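Local coordinates for glucuronan lyase A (Trichoderma reesei, PDB 2ZZJ), which probably cleaves beta-1,4-linked glucuronan within the chain as an endo-acting polysaccharide lyase of family 20, and binds a calcium ion, at residues G61-G65 and K159-D163; Y120-V124 and R135-T139. All blocks are in the same frame, centred on the assembly; numbering follows the deposited sequence.

After four earlier strands the chain runs along strand 53-63, whose end and following turn form the first half of interaction 1. It then builds strands 66-76, 86-95 and 106-115 before reaching strand 118-126, which pairs with strand 135-145 in interaction 2, a short hairpin closure. Only afterwards does strand 152-160 arrive and close the much longer loop of interaction 1 at 159-163. Interaction 2 is therefore nested inside interaction 1; they lie about 14 Å apart between centres and do not touch. The first contact ties one large antiparallel sheet of the beta-jelly roll to the other, whereas the second joins neighbouring strands within a single sheet.

Interaction 1: residues G61-G65 and K159-D163; sequences GYQRG and KWASD
Tyr62 and Trp160 meet face to face because their first torsions send both rings into the space between the two segments: Tyr62 CG sits between its backbone N and carbonyl carbon (chi1 74°), while Trp160 CG lies beside its backbone N and opposite the carbonyl carbon (chi1 -60°). The ring planes are only 4° from parallel, and the tyrosine ring centre lies 3.5 Å from that of the indole six-membered ring. The long axes of the two side chains nevertheless cross at about a right angle, and Tyr62 CD1 comes to 3.3 Å from Trp160 CE2. Tyr62 CB extends the overlap with a CH-pi contact over the indole five-membered ring. The polar rims are held elsewhere: Tyr62 OH bonds to Thr186 and Ser109, and Trp160 NE1 to Tyr70 OH, which should limit sliding of the stack.

Beside the rings, Gly65 N donates to Trp160 O at 2.8 Å in a nearly straight bond. The bent chain of Arg64 carries its guanidinium to Ser162, whose OG lies at the edge of the group and in its plane. Arg64 NH2 bonds to Ser162 OG at 3.1 Å; a weak bond from Arg64 NE reaches the same oxygen at 3.4 Å. Arg64 NH1 forms a salt bridge with Asp190, giving the guanidinium a second partner besides Ser162.

Phe193 of strand 192-197 stacks on Tyr62 and faces Gly61 and Tyr62 together in a classic beta bulge, and Phe92 of strand 86-95 meets Trp160 edge-to-face. The contact thus joins the ends of strands 53-63 and 152-160, which belong to different sheets of the jelly roll.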
loop_
_atom_site.group_PDB
_atom_site.type_symbol
_atom_site.label_atom_id
_atom_site.label_comp_id
_atom_site.label_asym_id
_atom_site.label_seq_id
_atom_site.Cartn_x
_atom_site.Cartn_y
_atom_site.Cartn_z
ATOM N N GLY A 61 2.304 10.613 -5.227
ATOM C CA GLY A 61 1.419 10.131 -4.165
ATOM C C GLY A 61 0.934 11.224 -3.249
ATOM O O GLY A 61 -0.254 11.498 -3.172
ATOM N N TYR A 62 1.847 11.850 -2.499
ATOM C CA TYR A 62 1.472 13.024 -1.731
ATOM C C TYR A 62 2.699 13.864 -1.418
ATOM O O TYR A 62 3.829 13.401 -1.617
ATOM C CB TYR A 62 0.742 12.662 -0.445
ATOM C CG TYR A 62 1.584 12.082 0.674
ATOM C CD1 TYR A 62 1.647 10.702 0.885
ATOM C CD2 TYR A 62 2.255 12.907 1.566
ATOM C CE1 TYR A 62 2.411 10.162 1.933
ATOM C CE2 TYR A 62 3.030 12.372 2.626
ATOM C CZ TYR A 62 3.108 11.005 2.802
ATOM O OH TYR A 62 3.873 10.456 3.839
ATOM N N GLN A 63 2.422 15.077 -0.944
ATOM C CA GLN A 63 3.399 15.959 -0.306
ATOM C C GLN A 63 2.717 16.532 0.916
ATOM O O GLN A 63 1.529 16.815 0.882
ATOM C CB GLN A 63 3.749 17.078 -1.279
ATOM C CG GLN A 63 4.879 17.959 -0.850
ATOM C CD GLN A 63 5.303 18.899 -1.963
ATOM O OE1 GLN A 63 4.752 18.872 -3.078
ATOM N NE2 GLN A 63 6.296 19.714 -1.681
ATOM N N ARG A 64 3.446 16.664 2.026
ATOM C CA ARG A 64 2.897 17.240 3.245
ATOM C C ARG A 64 2.206 18.587 2.981
ATOM O O ARG A 64 2.631 19.339 2.113
ATOM C CB ARG A 64 4.041 17.378 4.236
ATOM C CG ARG A 64 3.875 18.354 5.318
ATOM C CD ARG A 64 5.176 19.114 5.348
ATOM N NE ARG A 64 5.634 19.372 6.690
ATOM C CZ ARG A 64 6.742 20.045 6.982
ATOM N NH1 ARG A 64 7.520 20.529 6.025
ATOM N NH2 ARG A 64 7.057 20.221 8.247
ATOM N N GLY A 65 1.115 18.849 3.685
ATOM C CA GLY A 65 0.341 20.079 3.498
ATOM C C GLY A 65 -0.836 19.993 2.547
ATOM O O GLY A 65 -1.372 21.028 2.120
ATOM N N LYS A 159 -5.281 13.676 5.528
ATOM C CA LYS A 159 -4.648 15.000 5.463
ATOM C C LYS A 159 -3.216 14.825 5.955
ATOM O O LYS A 159 -2.995 14.462 7.120
ATOM C CB LYS A 159 -5.401 16.011 6.315
ATOM C CG LYS A 159 -4.745 17.378 6.384
ATOM C CD LYS A 159 -5.535 18.266 7.355
ATOM C CE LYS A 159 -4.830 19.607 7.611
ATOM N NZ LYS A 159 -4.628 20.386 6.350
ATOM N N TRP A 160 -2.271 15.034 5.047
ATOM C CA TRP A 160 -0.846 14.807 5.293
ATOM C C TRP A 160 -0.281 16.040 6.020
ATOM O O TRP A 160 -0.161 17.106 5.422
ATOM C CB TRP A 160 -0.119 14.572 3.978
ATOM C CG TRP A 160 -0.646 13.345 3.212
ATOM C CD1 TRP A 160 -1.405 13.342 2.068
ATOM C CD2 TRP A 160 -0.449 11.964 3.570
ATOM N NE1 TRP A 160 -1.695 12.034 1.688
ATOM C CE2 TRP A 160 -1.116 11.173 2.586
ATOM C CE3 TRP A 160 0.208 11.317 4.636
ATOM C CZ2 TRP A 160 -1.111 9.771 2.621
ATOM C CZ3 TRP A 160 0.214 9.913 4.678
ATOM C CH2 TRP A 160 -0.446 9.158 3.685
ATOM N N ALA A 161 0.014 15.863 7.302
ATOM C CA ALA A 161 0.536 16.934 8.167
ATOM C C ALA A 161 1.561 16.367 9.150
ATOM O O ALA A 161 1.439 15.215 9.593
ATOM C CB ALA A 161 -0.612 17.601 8.935
ATOM N N SER A 162 2.570 17.174 9.492
ATOM C CA SER A 162 3.513 16.797 10.563
ATOM C C SER A 162 3.149 17.422 11.912
ATOM O O SER A 162 3.682 17.022 12.932
ATOM C CB SER A 162 4.948 17.112 10.172
ATOM O OG SER A 162 5.112 18.487 9.893
ATOM N N ASP A 163 2.232 18.398 11.878
ATOM C CA ASP A 163 1.457 18.900 13.019
ATOM C C ASP A 163 0.527 17.853 13.566
ATOM O O ASP A 163 0.220 16.890 12.875
ATOM C CB ASP A 163 0.464 19.941 12.506
ATOM C CG ASP A 163 1.085 21.259 12.219
ATOM O OD1 ASP A 163 0.376 22.257 12.467
ATOM O OD2 ASP A 163 2.245 21.313 11.733
#

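Interaction 2: residues Y120-V124 and R135-T139; sequences YSRYV and RNIVT
Tyr123 and Val138 form the tight part of this contact. Tyr123 N donates to Val138 O at 3.1 Å, and Val138 N returns a bond to Tyr123 O at 2.9 Å, making a hydrogen-bonded antiparallel pair. The side chains lie alongside each other: Tyr123 CG lies between its backbone N and carbonyl carbon (chi1 52°), which turns a ring face to Val138 CB, 3.8 Å from the ring centroid in a CH-pi contact. Tyr123 OH is held by Glu180. Non-hydrogen-bonded pairs flank this step, Arg122 with Thr139 and Val124 with Ile137; a CA-H...O contact from Arg122 CA to Val138 O (3.1 Å) supplements the backbone bonds.

The other face is looser: Ile137 is exposed, Arg122 and Thr139 partly so, and Val124 buried. Val124 CG2 and Ile137 CG1 are 4.1 Å apart, and Ile137 CG2 lies 3.7 Å from Arg122 NH2. Arg122 NE is bonded to Ser109 O. Arg135 makes a cation-pi contact with Tyr128, but its NH1, covered here and 4.5 Å from like-charged Arg122 NH1, has no hydrogen-bond partner in the model.

Strands 118-126 and 135-145 make an antiparallel beta hairpin, here at one end of a jelly-roll sheet.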
loop_
_atom_site.group_PDB
_atom_site.type_symbol
_atom_site.label_atom_id
_atom_site.label_comp_id
_atom_site.label_asym_id
_atom_site.label_seq_id
_atom_site.Cartn_x
_atom_site.Cartn_y
_atom_site.Cartn_z
ATOM N N TYR A 120 -4.189 -4.363 8.205
ATOM C CA TYR A 120 -3.464 -3.441 9.067
ATOM C C TYR A 120 -3.059 -2.180 8.302
ATOM O O TYR A 120 -2.805 -2.241 7.095
ATOM C CB TYR A 120 -2.152 -4.100 9.481
ATOM C CG TYR A 120 -2.224 -5.024 10.673
ATOM C CD1 TYR A 120 -1.331 -4.856 11.736
ATOM C CD2 TYR A 120 -3.152 -6.070 10.723
ATOM C CE1 TYR A 120 -1.365 -5.696 12.847
ATOM C CE2 TYR A 120 -3.188 -6.934 11.846
ATOM C CZ TYR A 120 -2.286 -6.725 12.889
ATOM O OH TYR A 120 -2.311 -7.572 13.999
ATOM N N SER A 121 -2.911 -1.052 8.995
ATOM C CA SER A 121 -2.242 0.087 8.369
ATOM C C SER A 121 -1.429 0.810 9.409
ATOM O O SER A 121 -1.373 0.367 10.564
ATOM C CB SER A 121 -3.214 1.037 7.643
ATOM O OG SER A 121 -2.480 1.958 6.824
ATOM N N ARG A 122 -0.778 1.892 9.004
ATOM C CA ARG A 122 0.027 2.686 9.931
ATOM C C ARG A 122 0.249 4.039 9.330
ATOM O O ARG A 122 0.001 4.230 8.148
ATOM C CB ARG A 122 1.390 2.023 10.117
ATOM C CG ARG A 122 2.253 2.092 8.905
ATOM C CD ARG A 122 3.560 1.340 9.069
ATOM N NE ARG A 122 4.602 2.011 8.316
ATOM C CZ ARG A 122 5.903 1.752 8.433
ATOM N NH1 ARG A 122 6.782 2.416 7.702
ATOM N NH2 ARG A 122 6.335 0.822 9.291
ATOM N N TYR A 123 0.694 4.993 10.147
ATOM C CA TYR A 123 1.282 6.204 9.629
ATOM C C TYR A 123 2.541 6.456 10.451
ATOM O O TYR A 123 2.716 5.856 11.532
ATOM C CB TYR A 123 0.318 7.391 9.705
ATOM C CG TYR A 123 -0.311 7.641 11.071
ATOM C CD1 TYR A 123 0.297 8.495 12.016
ATOM C CD2 TYR A 123 -1.500 7.046 11.417
ATOM C CE1 TYR A 123 -0.294 8.729 13.286
ATOM C CE2 TYR A 123 -2.097 7.265 12.670
ATOM C CZ TYR A 123 -1.483 8.116 13.609
ATOM O OH TYR A 123 -2.103 8.318 14.857
ATOM N N VAL A 124 3.399 7.322 9.922
ATOM C CA VAL A 124 4.686 7.662 10.521
ATOM C C VAL A 124 4.747 9.162 10.747
ATOM O O VAL A 124 4.330 9.946 9.895
ATOM C CB VAL A 124 5.841 7.194 9.596
ATOM C CG1 VAL A 124 7.189 7.535 10.161
ATOM C CG2 VAL A 124 5.764 5.680 9.412
ATOM N N ARG A 135 11.710 9.246 14.975
ATOM C CA ARG A 135 10.441 9.062 14.253
ATOM C C ARG A 135 9.574 8.068 15.023
ATOM O O ARG A 135 10.091 7.233 15.763
ATOM C CB ARG A 135 10.688 8.569 12.823
ATOM C CG ARG A 135 10.882 7.076 12.700
ATOM C CD ARG A 135 10.764 6.620 11.251
ATOM N NE ARG A 135 11.296 5.269 11.096
ATOM C CZ ARG A 135 11.039 4.473 10.061
ATOM N NH1 ARG A 135 10.246 4.890 9.075
ATOM N NH2 ARG A 135 11.568 3.254 10.009
ATOM N N ASN A 136 8.259 8.175 14.853
ATOM C CA ASN A 136 7.298 7.342 15.544
ATOM C C ASN A 136 6.427 6.652 14.498
ATOM O O ASN A 136 6.019 7.282 13.527
ATOM C CB ASN A 136 6.450 8.208 16.502
ATOM C CG ASN A 136 5.606 7.384 17.477
ATOM O OD1 ASN A 136 4.496 7.786 17.839
ATOM N ND2 ASN A 136 6.121 6.230 17.906
ATOM N N ILE A 137 6.177 5.363 14.690
ATOM C CA ILE A 137 5.316 4.563 13.813
ATOM C C ILE A 137 4.060 4.200 14.590
ATOM O O ILE A 137 4.133 3.496 15.604
ATOM C CB ILE A 137 6.035 3.291 13.310
ATOM C CG1 ILE A 137 7.330 3.661 12.570
ATOM C CG2 ILE A 137 5.115 2.457 12.404
ATOM C CD1 ILE A 137 8.251 2.459 12.203
ATOM N N VAL A 138 2.908 4.689 14.137
ATOM C CA VAL A 138 1.634 4.343 14.785
ATOM C C VAL A 138 0.941 3.259 13.957
ATOM O O VAL A 138 0.482 3.536 12.850
ATOM C CB VAL A 138 0.711 5.558 14.914
ATOM C CG1 VAL A 138 -0.626 5.153 15.502
ATOM C CG2 VAL A 138 1.377 6.672 15.776
ATOM N N THR A 139 0.875 2.045 14.495
ATOM C CA THR A 139 0.229 0.929 13.816
ATOM C C THR A 139 -1.217 0.839 14.239
ATOM O O THR A 139 -1.534 0.958 15.430
ATOM C CB THR A 139 0.972 -0.387 14.102
ATOM O OG1 THR A 139 2.282 -0.287 13.540
ATOM C CG2 THR A 139 0.267 -1.587 13.470
#